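Side-chain contacts in beta-d-glucoside glucohydrolase (Hypocrea jecorina, PDB 3ZZ1), which probably hydrolyses terminal, non-reducing beta-D-glucosyl residues with release of beta-D-glucose, a step in cellulose degradation: residues 176-181 with 215-220; 117-122 with 183-188; 27-32 with 270-275; 242-247 with 277-282; 465-470 with 488-493. All coordinates share one frame; numbering follows the deposited sequence.

Contact 1: 176-181 with 215-220; sequences PDDRTL and DQYTLQ
Leu181 and Thr218 form the closed, buried part of this contact. The methyl CD2 of Leu181 lies 4.0 Å from CG2 of Thr218, and the two side chains are roughly perpendicular. The same CD2 is 4.0 Å from CE2 of Tyr217. It meets that ring at its edge, in plane. The leucine and the tyrosine run alongside each other but head to tail. CG of Tyr217 is anti to the backbone N (chi1 180°), which sends the ring out from its helix toward Asp178 and Leu181. The looser side is polar and partly exposed. Here OD1 of Asp178 comes within 2.7 Å of OH of Tyr217, with carboxylate and ring planes 54° apart. Both polar ends have further partners: OD2 of Asp178 bonds to Trp679 NE1, and OH of Tyr217 bonds to Gln684 and His182. Both helices have an aspartate N-cap. OD2 of Asp177 accepts from Thr180 N at 3.0 Å, while the corresponding bond from Tyr217 N to Asp215 OD1 is weak. The contact joins the starts of helices 178-194 and 216-226 in the N-terminal domain of the family 3 hydrolase. Trp679 and Gln684, from the fibronectin type III-like part, close over its polar end. Val207 of strand 206-207 packs against Thr218 and Asp215.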
# COMPACT_ATOMS: atom_id res chain seq x y z
N PRO A 176 -11.15 -8.05 -16.51
CA PRO A 176 -11.09 -6.77 -17.23
C PRO A 176 -10.59 -6.94 -18.66
O PRO A 176 -10.01 -7.98 -18.98
CB PRO A 176 -10.06 -5.97 -16.42
CG PRO A 176 -9.15 -7.00 -15.88
CD PRO A 176 -10.03 -8.18 -15.55
N ASP A 177 -10.81 -5.93 -19.49
CA ASP A 177 -10.19 -5.85 -20.81
C ASP A 177 -8.67 -5.75 -20.68
O ASP A 177 -8.14 -5.45 -19.60
CB ASP A 177 -10.74 -4.66 -21.61
CG ASP A 177 -10.43 -3.33 -20.96
OD1 ASP A 177 -11.18 -2.91 -20.05
OD2 ASP A 177 -9.43 -2.69 -21.33
N ASP A 178 -7.97 -6.01 -21.78
CA ASP A 178 -6.51 -6.03 -21.79
C ASP A 178 -5.87 -4.70 -21.36
O ASP A 178 -4.95 -4.69 -20.55
CB ASP A 178 -5.99 -6.46 -23.16
CG ASP A 178 -4.48 -6.55 -23.20
OD1 ASP A 178 -3.92 -7.53 -22.66
OD2 ASP A 178 -3.84 -5.64 -23.78
N ARG A 179 -6.36 -3.59 -21.91
CA ARG A 179 -5.80 -2.28 -21.59
C ARG A 179 -5.92 -1.97 -20.09
O ARG A 179 -4.97 -1.48 -19.49
CB ARG A 179 -6.41 -1.16 -22.43
CG ARG A 179 -5.69 0.18 -22.24
CD ARG A 179 -6.27 1.29 -23.09
NE ARG A 179 -5.79 2.59 -22.64
CZ ARG A 179 -6.42 3.75 -22.85
NH1 ARG A 179 -7.57 3.79 -23.50
NH2 ARG A 179 -5.89 4.87 -22.37
N THR A 180 -7.08 -2.29 -19.51
CA THR A 180 -7.31 -2.09 -18.08
C THR A 180 -6.34 -2.93 -17.24
O THR A 180 -5.76 -2.43 -16.27
CB THR A 180 -8.77 -2.43 -17.68
OG1 THR A 180 -9.66 -1.59 -18.41
CG2 THR A 180 -9.00 -2.20 -16.19
N LEU A 181 -6.17 -4.19 -17.62
CA LEU A 181 -5.25 -5.09 -16.94
C LEU A 181 -3.85 -4.49 -16.88
O LEU A 181 -3.23 -4.49 -15.82
CB LEU A 181 -5.23 -6.48 -17.59
CG LEU A 181 -4.19 -7.49 -17.08
CD1 LEU A 181 -4.41 -7.84 -15.62
CD2 LEU A 181 -4.18 -8.75 -17.93
N ASP A 215 -1.96 -18.94 -14.65
CA ASP A 215 -2.30 -18.13 -15.81
C ASP A 215 -1.05 -17.82 -16.62
O ASP A 215 -0.26 -16.95 -16.25
CB ASP A 215 -2.98 -16.85 -15.33
CG ASP A 215 -3.61 -16.05 -16.45
OD1 ASP A 215 -3.32 -16.28 -17.64
OD2 ASP A 215 -4.41 -15.15 -16.13
N GLN A 216 -0.88 -18.54 -17.73
CA GLN A 216 0.29 -18.38 -18.59
C GLN A 216 0.43 -16.95 -19.11
O GLN A 216 1.53 -16.39 -19.12
CB GLN A 216 0.26 -19.38 -19.75
CG GLN A 216 1.57 -19.49 -20.51
CD GLN A 216 1.53 -20.55 -21.59
OE1 GLN A 216 1.70 -20.25 -22.78
NE2 GLN A 216 1.30 -21.80 -21.20
N TYR A 217 -0.68 -16.34 -19.54
CA TYR A 217 -0.63 -14.97 -20.05
C TYR A 217 -0.07 -13.96 -19.03
O TYR A 217 0.92 -13.28 -19.31
CB TYR A 217 -1.99 -14.50 -20.61
CG TYR A 217 -1.93 -13.07 -21.13
CD1 TYR A 217 -1.23 -12.76 -22.30
CD2 TYR A 217 -2.55 -12.03 -20.45
CE1 TYR A 217 -1.16 -11.46 -22.78
CE2 TYR A 217 -2.49 -10.72 -20.92
CZ TYR A 217 -1.79 -10.44 -22.09
OH TYR A 217 -1.71 -9.15 -22.56
N THR A 218 -0.67 -13.89 -17.84
CA THR A 218 -0.25 -12.89 -16.85
C THR A 218 1.12 -13.20 -16.23
O THR A 218 1.95 -12.30 -16.06
CB THR A 218 -1.30 -12.68 -15.73
OG1 THR A 218 -1.61 -13.93 -15.11
CG2 THR A 218 -2.58 -12.07 -16.29
N LEU A 219 1.36 -14.48 -15.92
CA LEU A 219 2.63 -14.90 -15.31
C LEU A 219 3.80 -14.89 -16.29
O LEU A 219 4.85 -14.31 -16.01
CB LEU A 219 2.51 -16.29 -14.67
CG LEU A 219 1.57 -16.50 -13.48
CD1 LEU A 219 1.60 -17.96 -13.05
CD2 LEU A 219 1.92 -15.59 -12.30
N GLN A 220 3.63 -15.54 -17.44
CA GLN A 220 4.74 -15.69 -18.38
C GLN A 220 4.84 -14.50 -19.33
O GLN A 220 5.88 -13.84 -19.39
CB GLN A 220 4.64 -17.00 -19.16
CG GLN A 220 5.86 -17.31 -20.03
CD GLN A 220 7.14 -17.47 -19.22
OE1 GLN A 220 7.21 -18.28 -18.30
NE2 GLN A 220 8.15 -16.68 -19.57

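Contact 2: 117-122 with 183-188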
# COMPACT_ATOMS: atom_id res chain seq x y z
N LEU A 117 -5.12 -2.83 -5.78
CA LEU A 117 -4.89 -1.40 -5.90
C LEU A 117 -5.93 -0.68 -5.05
O LEU A 117 -5.59 0.25 -4.31
CB LEU A 117 -4.96 -0.96 -7.37
CG LEU A 117 -4.61 0.49 -7.71
CD1 LEU A 117 -3.23 0.90 -7.18
CD2 LEU A 117 -4.70 0.70 -9.22
N GLY A 118 -7.18 -1.13 -5.14
CA GLY A 118 -8.23 -0.65 -4.24
C GLY A 118 -9.33 0.14 -4.92
O GLY A 118 -9.65 1.25 -4.49
N LYS A 119 -9.93 -0.43 -5.96
CA LYS A 119 -11.00 0.24 -6.71
C LYS A 119 -12.31 0.43 -5.92
O LYS A 119 -13.10 1.32 -6.23
CB LYS A 119 -11.29 -0.51 -8.01
CG LYS A 119 -11.93 -1.87 -7.82
CD LYS A 119 -12.30 -2.49 -9.14
CE LYS A 119 -13.15 -3.73 -8.95
NZ LYS A 119 -13.44 -4.32 -10.27
N THR A 120 -12.52 -0.41 -4.91
CA THR A 120 -13.74 -0.41 -4.12
C THR A 120 -13.40 -0.04 -2.67
O THR A 120 -12.62 -0.75 -2.03
CB THR A 120 -14.41 -1.79 -4.13
OG1 THR A 120 -14.47 -2.29 -5.47
CG2 THR A 120 -15.82 -1.73 -3.54
N PRO A 121 -13.99 1.05 -2.15
CA PRO A 121 -13.69 1.49 -0.78
C PRO A 121 -13.95 0.42 0.28
O PRO A 121 -13.26 0.40 1.30
CB PRO A 121 -14.61 2.71 -0.58
CG PRO A 121 -15.62 2.63 -1.69
CD PRO A 121 -14.91 1.98 -2.83
N GLN A 122 -14.92 -0.46 0.04
CA GLN A 122 -15.25 -1.55 0.98
C GLN A 122 -14.21 -2.66 1.04
O GLN A 122 -14.23 -3.48 1.96
CB GLN A 122 -16.64 -2.15 0.70
CG GLN A 122 -17.81 -1.22 1.02
CD GLN A 122 -18.22 -0.35 -0.16
OE1 GLN A 122 -17.44 -0.15 -1.10
NE2 GLN A 122 -19.44 0.18 -0.12
N GLU A 183 -2.70 -1.16 -17.95
CA GLU A 183 -2.50 0.27 -17.74
C GLU A 183 -2.86 0.74 -16.33
O GLU A 183 -2.36 1.76 -15.86
CB GLU A 183 -3.29 1.05 -18.78
CG GLU A 183 -2.96 2.53 -18.86
CD GLU A 183 -3.60 3.20 -20.05
OE1 GLU A 183 -3.54 2.62 -21.17
OE2 GLU A 183 -4.16 4.30 -19.88
N LEU A 184 -3.73 -0.01 -15.66
CA LEU A 184 -4.16 0.33 -14.31
C LEU A 184 -3.56 -0.62 -13.27
O LEU A 184 -2.78 -0.20 -12.41
CB LEU A 184 -5.69 0.36 -14.21
CG LEU A 184 -6.35 0.79 -12.89
CD1 LEU A 184 -5.84 2.12 -12.38
CD2 LEU A 184 -7.86 0.84 -13.03
N TYR A 185 -3.91 -1.89 -13.38
CA TYR A 185 -3.55 -2.86 -12.34
C TYR A 185 -2.12 -3.38 -12.38
O TYR A 185 -1.49 -3.53 -11.33
CB TYR A 185 -4.59 -3.99 -12.28
CG TYR A 185 -5.95 -3.43 -11.94
CD1 TYR A 185 -6.27 -3.06 -10.64
CD2 TYR A 185 -6.91 -3.22 -12.94
CE1 TYR A 185 -7.52 -2.53 -10.33
CE2 TYR A 185 -8.15 -2.69 -12.64
CZ TYR A 185 -8.45 -2.34 -11.33
OH TYR A 185 -9.67 -1.81 -11.01
N THR A 186 -1.60 -3.65 -13.57
CA THR A 186 -0.23 -4.16 -13.71
C THR A 186 0.80 -3.05 -13.50
O THR A 186 1.90 -3.31 -13.02
CB THR A 186 0.00 -4.87 -15.07
OG1 THR A 186 -1.00 -5.87 -15.26
CG2 THR A 186 1.36 -5.54 -15.11
N TRP A 187 0.43 -1.82 -13.86
CA TRP A 187 1.31 -0.65 -13.74
C TRP A 187 2.23 -0.63 -12.50
O TRP A 187 3.45 -0.50 -12.65
CB TRP A 187 0.48 0.65 -13.84
CG TRP A 187 1.29 1.93 -13.69
CD1 TRP A 187 1.90 2.39 -12.55
CD2 TRP A 187 1.53 2.91 -14.70
NE1 TRP A 187 2.53 3.58 -12.80
CE2 TRP A 187 2.32 3.93 -14.11
CE3 TRP A 187 1.17 3.03 -16.05
CZ2 TRP A 187 2.75 5.06 -14.82
CZ3 TRP A 187 1.60 4.15 -16.76
CH2 TRP A 187 2.38 5.15 -16.14
N PRO A 188 1.65 -0.75 -11.28
CA PRO A 188 2.51 -0.68 -10.09
C PRO A 188 3.45 -1.88 -9.90
O PRO A 188 4.47 -1.75 -9.21
CB PRO A 188 1.50 -0.60 -8.93
CG PRO A 188 0.25 -1.18 -9.48
CD PRO A 188 0.23 -0.77 -10.91
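Leu117 meets Leu184 and Tyr185 at the start of the loop segment. Its CD2 touches CD1 of Leu184 at 3.6 Å, with the two leucines nearly perpendicular. A chi1 of -174° swings the branch clear of its own backbone N and lays CD2 on Leu184. CB of Leu117 is 4.1 Å from CD1 of Tyr185. Leu184 also turns to its own neighbour: its CG sits 3.9 Å above the centre of the Tyr185 ring, over one face. The backbone then bends through Gly118. The N-H groups of Leu117, Gly118 and Lys119 all bond to the carboxylate of Glu164, which fixes this part of the loop. Lys119 follows with an extended chain set across Tyr185. Its CD lies 3.3 Å from OH of Tyr185, and its CB 3.6 Å from the same oxygen. NZ goes on to salt bridges with Asp549 and Glu553 of the C-terminal domain, and the lysine ties that domain to the N-terminal one, which holds both segments. All four touching residues are buried. The loop after strand 108-109 is packed on helix 178-194, and helix 134-150 adjoins both: Thr137 touches Leu117 and Pro188, and Pro134 touches Leu184.

Contact 3: 27-32 with 270-275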
# COMPACT_ATOMS: atom_id res chain seq x y z
N ASP A 27 17.52 -31.77 -5.36
CA ASP A 27 17.99 -30.44 -4.96
C ASP A 27 17.02 -29.38 -5.46
O ASP A 27 16.54 -28.56 -4.68
CB ASP A 27 19.37 -30.16 -5.55
CG ASP A 27 20.48 -30.96 -4.89
OD1 ASP A 27 20.45 -31.13 -3.65
OD2 ASP A 27 21.38 -31.41 -5.62
N LYS A 28 16.73 -29.42 -6.76
CA LYS A 28 15.93 -28.42 -7.45
C LYS A 28 14.48 -28.42 -6.98
O LYS A 28 13.88 -27.36 -6.80
CB LYS A 28 16.00 -28.65 -8.96
CG LYS A 28 17.37 -28.39 -9.56
CD LYS A 28 17.53 -29.06 -10.92
CE LYS A 28 18.96 -28.98 -11.41
NZ LYS A 28 19.08 -29.45 -12.81
N VAL A 29 13.93 -29.62 -6.78
CA VAL A 29 12.56 -29.79 -6.30
C VAL A 29 12.42 -29.25 -4.87
O VAL A 29 11.40 -28.67 -4.53
CB VAL A 29 12.08 -31.26 -6.43
CG1 VAL A 29 10.79 -31.50 -5.65
CG2 VAL A 29 11.88 -31.62 -7.90
N GLY A 30 13.45 -29.45 -4.06
CA GLY A 30 13.48 -28.94 -2.69
C GLY A 30 13.52 -27.42 -2.62
O GLY A 30 12.97 -26.82 -1.69
N ILE A 31 14.18 -26.80 -3.60
CA ILE A 31 14.29 -25.34 -3.68
C ILE A 31 12.96 -24.66 -4.04
O ILE A 31 12.65 -23.58 -3.53
CB ILE A 31 15.43 -24.92 -4.66
CG1 ILE A 31 16.80 -25.34 -4.10
CG2 ILE A 31 15.41 -23.41 -4.94
CD1 ILE A 31 17.98 -25.09 -5.02
N VAL A 32 12.17 -25.31 -4.89
CA VAL A 32 10.93 -24.73 -5.39
C VAL A 32 9.68 -25.15 -4.61
O VAL A 32 8.61 -24.58 -4.81
CB VAL A 32 10.73 -25.03 -6.91
CG1 VAL A 32 11.98 -24.68 -7.69
CG2 VAL A 32 10.35 -26.49 -7.13
N ALA A 270 5.22 -34.88 -6.07
CA ALA A 270 4.37 -34.78 -7.26
C ALA A 270 5.07 -34.04 -8.41
O ALA A 270 4.88 -34.41 -9.58
CB ALA A 270 3.04 -34.15 -6.93
N LEU A 271 5.87 -33.03 -8.08
CA LEU A 271 6.67 -32.34 -9.10
C LEU A 271 7.78 -33.25 -9.63
O LEU A 271 8.00 -33.32 -10.84
CB LEU A 271 7.26 -31.02 -8.57
CG LEU A 271 8.07 -30.19 -9.58
CD1 LEU A 271 7.24 -29.76 -10.79
CD2 LEU A 271 8.69 -28.97 -8.91
N THR A 272 8.46 -33.93 -8.72
CA THR A 272 9.42 -34.97 -9.09
C THR A 272 8.78 -35.96 -10.07
O THR A 272 9.36 -36.27 -11.11
CB THR A 272 10.00 -35.70 -7.84
OG1 THR A 272 10.79 -34.77 -7.09
CG2 THR A 272 10.86 -36.90 -8.23
N ASN A 273 7.57 -36.42 -9.74
CA ASN A 273 6.81 -37.34 -10.59
C ASN A 273 6.42 -36.74 -11.94
O ASN A 273 6.46 -37.44 -12.96
CB ASN A 273 5.57 -37.85 -9.86
CG ASN A 273 5.91 -38.78 -8.70
OD1 ASN A 273 7.03 -39.29 -8.60
ND2 ASN A 273 4.94 -39.01 -7.82
N ALA A 274 6.05 -35.46 -11.95
CA ALA A 274 5.67 -34.76 -13.18
C ALA A 274 6.85 -34.55 -14.14
O ALA A 274 6.68 -34.57 -15.36
CB ALA A 274 4.99 -33.43 -12.86
N VAL A 275 8.04 -34.35 -13.59
CA VAL A 275 9.26 -34.23 -14.38
C VAL A 275 9.67 -35.60 -14.96
O VAL A 275 9.99 -35.72 -16.15
CB VAL A 275 10.42 -33.59 -13.57
CG1 VAL A 275 11.73 -33.62 -14.35
CG2 VAL A 275 10.07 -32.15 -13.19
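Val29 and Val32 face Leu271 and Thr272 across two crossing helices. The purely apolar contacts come first. CG2 of Val32 presses on CD2 of Leu271 at 3.5 Å, closer than two methyl groups usually pack. The two side chains meet at close to 90°. A chi1 of -178° turns the leucine branch away from its own backbone nitrogen, which carries CD2 across to the other helix. The same CD2 is a looser neighbour of Val29, 4.3 Å from its CG2.

A second kind of contact sets methyl groups against a hydroxyl. OG1 of Thr272 lies 3.4 Å from CG2 of Val29 and 3.6 Å from its CG1, so it sits against both branches of the valine. The backbones come close here, with 6.7 Å between CA of Val29 and CA of Thr272.

The helix axes approach to 10.1 Å, with an angle of 132° between their directions. Regular backbone bonds hold each helix, such as Val275 N to Leu271 O. Lys28 and Asp27 take no part and form salt bridges with Asp286 and Lys51. Helix 282-298 adds Met288 and Ile292 against Val32, and Trp267 touches it too. The contact joins helix 25-32, near the start of the chain, to helix 269-276.

No hydrogen bond or salt bridge links the two segments. Van der Waals packing of methyl groups, with one threonine oxygen among them, makes the contact, which probably sets few directional demands.

Contact 4: 242-247 with 277-282; sequences TTVQSA and SNQVPT
Val244 packs one of its methyl groups against a backbone carbonyl: CG1 lies 3.4 Å from O of Gln279. Its other methyl, CG2, meets CB of Gln279 at 3.6 Å. The valine thus touches both the main chain and the base of the glutamine side chain. Its chi1 of 173° turns CG1 to the carbonyl and CG2 to CB of Gln279. Val280 fills the next place. It lies alongside Val244, pointing the other way, with CG2 4.1 Å from CG1 of Val244 and 3.9 Å from its CA. The same CG2 of Val280 lies 3.8 Å from CB of Ala247. One methyl therefore rests against two residues about one turn apart on the same side of the helix.

A Schellman motif ends helix 269-276 where the loop begins. Asn278 takes a positive phi of 61°, and the bonds run from Gln279 N to Ala274 O and from Asn278 N to Val275 O. The chain then turns so that Gln279 and Val280 face helix 244-249. Pro281 stands at the N-cap position of the next helix, 282-298.

No hydrogen bond links the two segments. Within 242-247 the backbone is held by Ser246. Its OG donates to O of Thr242 at 2.7 Å, and its N donates to OG1 of Thr242 at 3.0 Å. The Thr242 hydroxyl also bonds to Glu214. Val280 and Ala247 are buried, while Gln279 is exposed. Asn248 adjoins Val280 and Pro281, Trp267 touches Ala247, and Ala274 packs on Val244.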
# COMPACT_ATOMS: atom_id res chain seq x y z
N THR A 242 -2.97 -26.87 -9.62
CA THR A 242 -2.43 -28.02 -10.35
C THR A 242 -0.94 -28.21 -10.14
O THR A 242 -0.21 -27.27 -9.82
CB THR A 242 -2.65 -27.90 -11.88
OG1 THR A 242 -1.97 -26.73 -12.36
CG2 THR A 242 -4.14 -27.85 -12.24
N THR A 243 -0.48 -29.44 -10.37
CA THR A 243 0.95 -29.74 -10.41
C THR A 243 1.58 -29.22 -11.71
O THR A 243 2.50 -28.41 -11.68
CB THR A 243 1.20 -31.26 -10.27
OG1 THR A 243 0.73 -31.70 -8.99
CG2 THR A 243 2.69 -31.59 -10.42
N VAL A 244 1.04 -29.69 -12.84
CA VAL A 244 1.65 -29.50 -14.15
C VAL A 244 1.38 -28.13 -14.80
O VAL A 244 2.33 -27.47 -15.23
CB VAL A 244 1.24 -30.65 -15.12
CG1 VAL A 244 1.72 -30.38 -16.53
CG2 VAL A 244 1.81 -31.98 -14.61
N GLN A 245 0.12 -27.72 -14.88
CA GLN A 245 -0.23 -26.44 -15.52
C GLN A 245 0.42 -25.23 -14.83
O GLN A 245 0.93 -24.32 -15.51
CB GLN A 245 -1.75 -26.25 -15.62
CG GLN A 245 -2.14 -25.02 -16.48
CD GLN A 245 -3.62 -24.70 -16.47
OE1 GLN A 245 -4.46 -25.57 -16.69
NE2 GLN A 245 -3.94 -23.43 -16.24
N SER A 246 0.40 -25.22 -13.50
CA SER A 246 1.01 -24.13 -12.73
C SER A 246 2.49 -24.01 -13.09
O SER A 246 2.96 -22.93 -13.49
CB SER A 246 0.79 -24.31 -11.22
OG SER A 246 1.52 -25.43 -10.71
N ALA A 247 3.21 -25.13 -13.00
CA ALA A 247 4.62 -25.20 -13.40
C ALA A 247 4.86 -24.64 -14.81
O ALA A 247 5.69 -23.75 -15.00
CB ALA A 247 5.13 -26.64 -13.28
N SER A 277 7.75 -38.19 -15.48
CA SER A 277 6.72 -38.64 -16.41
C SER A 277 6.61 -37.69 -17.60
O SER A 277 5.67 -37.78 -18.40
CB SER A 277 5.36 -38.76 -15.71
OG SER A 277 5.39 -39.77 -14.72
N ASN A 278 7.57 -36.77 -17.71
CA ASN A 278 7.67 -35.83 -18.83
C ASN A 278 6.48 -34.88 -19.02
O ASN A 278 6.22 -34.43 -20.13
CB ASN A 278 7.97 -36.60 -20.14
CG ASN A 278 9.14 -37.56 -20.01
OD1 ASN A 278 9.02 -38.75 -20.32
ND2 ASN A 278 10.27 -37.06 -19.54
N GLN A 279 5.78 -34.59 -17.93
CA GLN A 279 4.67 -33.63 -17.96
C GLN A 279 5.15 -32.19 -17.76
O GLN A 279 4.55 -31.25 -18.29
CB GLN A 279 3.60 -33.99 -16.93
CG GLN A 279 2.84 -35.27 -17.26
CD GLN A 279 2.42 -35.33 -18.72
OE1 GLN A 279 3.02 -36.05 -19.53
NE2 GLN A 279 1.40 -34.57 -19.07
N VAL A 280 6.23 -32.03 -17.00
CA VAL A 280 6.92 -30.76 -16.88
C VAL A 280 8.37 -30.95 -17.33
O VAL A 280 9.09 -31.77 -16.75
CB VAL A 280 6.89 -30.20 -15.43
CG1 VAL A 280 7.69 -28.91 -15.32
CG2 VAL A 280 5.45 -29.98 -14.97
N PRO A 281 8.79 -30.21 -18.37
CA PRO A 281 10.17 -30.31 -18.83
C PRO A 281 11.16 -29.87 -17.75
O PRO A 281 10.85 -28.97 -16.95
CB PRO A 281 10.22 -29.36 -20.03
CG PRO A 281 9.09 -28.41 -19.81
CD PRO A 281 8.02 -29.22 -19.14
N THR A 282 12.33 -30.50 -17.73
CA THR A 282 13.38 -30.14 -16.78
C THR A 282 13.81 -28.68 -16.95
O THR A 282 14.14 -28.01 -15.96
CB THR A 282 14.61 -31.04 -16.95
OG1 THR A 282 14.95 -31.12 -18.34
CG2 THR A 282 14.34 -32.43 -16.42

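Contact 5: 465-470 with 488-493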
# COMPACT_ATOMS: atom_id res chain seq x y z
N LEU A 465 -22.74 8.73 18.15
CA LEU A 465 -21.85 9.22 19.19
C LEU A 465 -21.48 10.68 18.95
O LEU A 465 -21.51 11.49 19.87
CB LEU A 465 -20.59 8.34 19.32
CG LEU A 465 -19.60 8.66 20.45
CD1 LEU A 465 -20.23 8.52 21.84
CD2 LEU A 465 -18.38 7.75 20.33
N VAL A 466 -21.16 11.02 17.70
CA VAL A 466 -20.81 12.39 17.32
C VAL A 466 -22.02 13.32 17.46
O VAL A 466 -21.89 14.44 17.94
CB VAL A 466 -20.19 12.45 15.89
CG1 VAL A 466 -19.94 13.90 15.46
CG2 VAL A 466 -18.88 11.67 15.84
N GLN A 467 -23.19 12.82 17.04
CA GLN A 467 -24.45 13.56 17.17
C GLN A 467 -24.81 13.90 18.63
O GLN A 467 -25.31 14.99 18.90
CB GLN A 467 -25.60 12.77 16.53
CG GLN A 467 -25.55 12.72 15.01
CD GLN A 467 -26.51 11.71 14.42
OE1 GLN A 467 -26.97 10.79 15.10
NE2 GLN A 467 -26.83 11.88 13.14
N ALA A 468 -24.55 12.96 19.54
CA ALA A 468 -24.82 13.17 20.97
C ALA A 468 -23.88 14.22 21.57
O ALA A 468 -24.31 15.09 22.33
CB ALA A 468 -24.72 11.87 21.72
N VAL A 469 -22.60 14.12 21.22
CA VAL A 469 -21.59 15.08 21.68
C VAL A 469 -21.90 16.49 21.14
O VAL A 469 -21.72 17.48 21.86
CB VAL A 469 -20.14 14.62 21.31
CG1 VAL A 469 -19.11 15.71 21.59
CG2 VAL A 469 -19.79 13.35 22.08
N ALA A 470 -22.39 16.57 19.90
CA ALA A 470 -22.78 17.85 19.30
C ALA A 470 -24.01 18.46 19.99
O ALA A 470 -24.17 19.68 20.01
CB ALA A 470 -23.03 17.69 17.80
N LEU A 488 -19.00 10.93 5.58
CA LEU A 488 -18.92 11.83 6.73
C LEU A 488 -20.05 12.85 6.77
O LEU A 488 -20.05 13.76 7.60
CB LEU A 488 -17.55 12.53 6.76
CG LEU A 488 -16.31 11.65 6.90
CD1 LEU A 488 -15.07 12.42 6.48
CD2 LEU A 488 -16.15 11.08 8.31
N GLU A 489 -21.02 12.69 5.87
CA GLU A 489 -22.10 13.66 5.67
C GLU A 489 -23.00 13.90 6.88
O GLU A 489 -23.47 15.02 7.08
CB GLU A 489 -22.93 13.29 4.45
CG GLU A 489 -22.14 13.30 3.16
CD GLU A 489 -21.49 14.63 2.89
OE1 GLU A 489 -22.22 15.65 2.84
OE2 GLU A 489 -20.25 14.67 2.71
N GLN A 490 -23.25 12.85 7.66
CA GLN A 490 -24.00 12.98 8.91
C GLN A 490 -23.24 13.81 9.94
O GLN A 490 -23.82 14.62 10.66
CB GLN A 490 -24.29 11.61 9.52
CG GLN A 490 -25.56 10.96 9.02
CD GLN A 490 -26.40 10.43 10.15
OE1 GLN A 490 -25.94 10.32 11.28
NE2 GLN A 490 -27.64 10.10 9.85
N ILE A 491 -21.93 13.58 10.01
CA ILE A 491 -21.07 14.29 10.93
C ILE A 491 -20.89 15.75 10.49
O ILE A 491 -20.91 16.66 11.32
CB ILE A 491 -19.72 13.55 11.09
CG1 ILE A 491 -19.93 12.28 11.92
CG2 ILE A 491 -18.65 14.44 11.70
CD1 ILE A 491 -18.81 11.27 11.82
N LEU A 492 -20.75 15.95 9.18
CA LEU A 492 -20.51 17.29 8.63
C LEU A 492 -21.72 18.20 8.67
O LEU A 492 -21.58 19.43 8.66
CB LEU A 492 -19.97 17.20 7.20
CG LEU A 492 -18.57 16.60 7.08
CD1 LEU A 492 -18.30 16.19 5.65
CD2 LEU A 492 -17.51 17.57 7.59
N ALA A 493 -22.91 17.61 8.74
CA ALA A 493 -24.17 18.35 8.80
C ALA A 493 -24.39 18.99 10.17
O ALA A 493 -25.23 19.88 10.32
CB ALA A 493 -25.33 17.43 8.44
O HOH W 1 -26.18 14.34 12.10
O HOH W 2 -26.93 8.79 13.23
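Gln490 OE1 accepts a hydrogen bond from water 2 at 2.7 Å, and the same water donates to OE1 of Gln467, also at 2.7 Å. Water 2 thus spends both of its protons on the two glutamine oxygens. A second bridge runs beside it. NE2 of Gln467 donates to water 1 at 2.7 Å, and water 1 donates on to the backbone O of Gln490 at 2.8 Å. NE2 of Gln467 is modelled 2.6 Å from OE1 of Gln490, but the angle is poor. This is not a hydrogen bond, and so close an approach is doubtful. The amide planes are 34° apart. The Gln467 chain is extended beyond CG (chi2 168°), which carries its amide over to the other helix. Gln490 bends at chi2 instead.

Both helices belong to the C-terminal domain and pack beside the same part of its sheet. Helix 462-472 connects strands 430-437 and 476-482, and helix 489-492 connects 476-482 to 497-502. These strands run parallel, so the contact joins the helices of two successive beta-alpha-beta crossovers.

Beside the glutamines, toward the sheet, the contact is apolar and buried. Val466 and Ile491 cross at about a right angle. CG1 of Val466 lies 3.9 Å from CG1 of Ile491, and its CG2 lies 4.0 Å from CD1 of Ile491. Both branches of the valine are therefore in use. Val478 and Val497 of the sheet touch Val466 and Ile491 alike, and Ile435 adds to the isoleucine side.

Overall arrangement
Contacts 1 and 2 share helix 178-194. They touch, and their centres are 14 Å apart. Contacts 3 and 4 are likewise adjoining, 10 Å between centres, and are tied by the end of helix 269-276. Contact 3 spans the longest stretch of chain, from helix 25-32 to 269-276, and the segments of contacts 1 and 2 fall between its two ends. Four contacts lie in or beside the N-terminal domain of the TIM-barrel clan. Contact 5 comes last, in the C-terminal domain, with 60 Å between its centre and that of contact 3, on the opposite side of the chain's centre. Side chains of contact 1 also meet the fibronectin type III-like part.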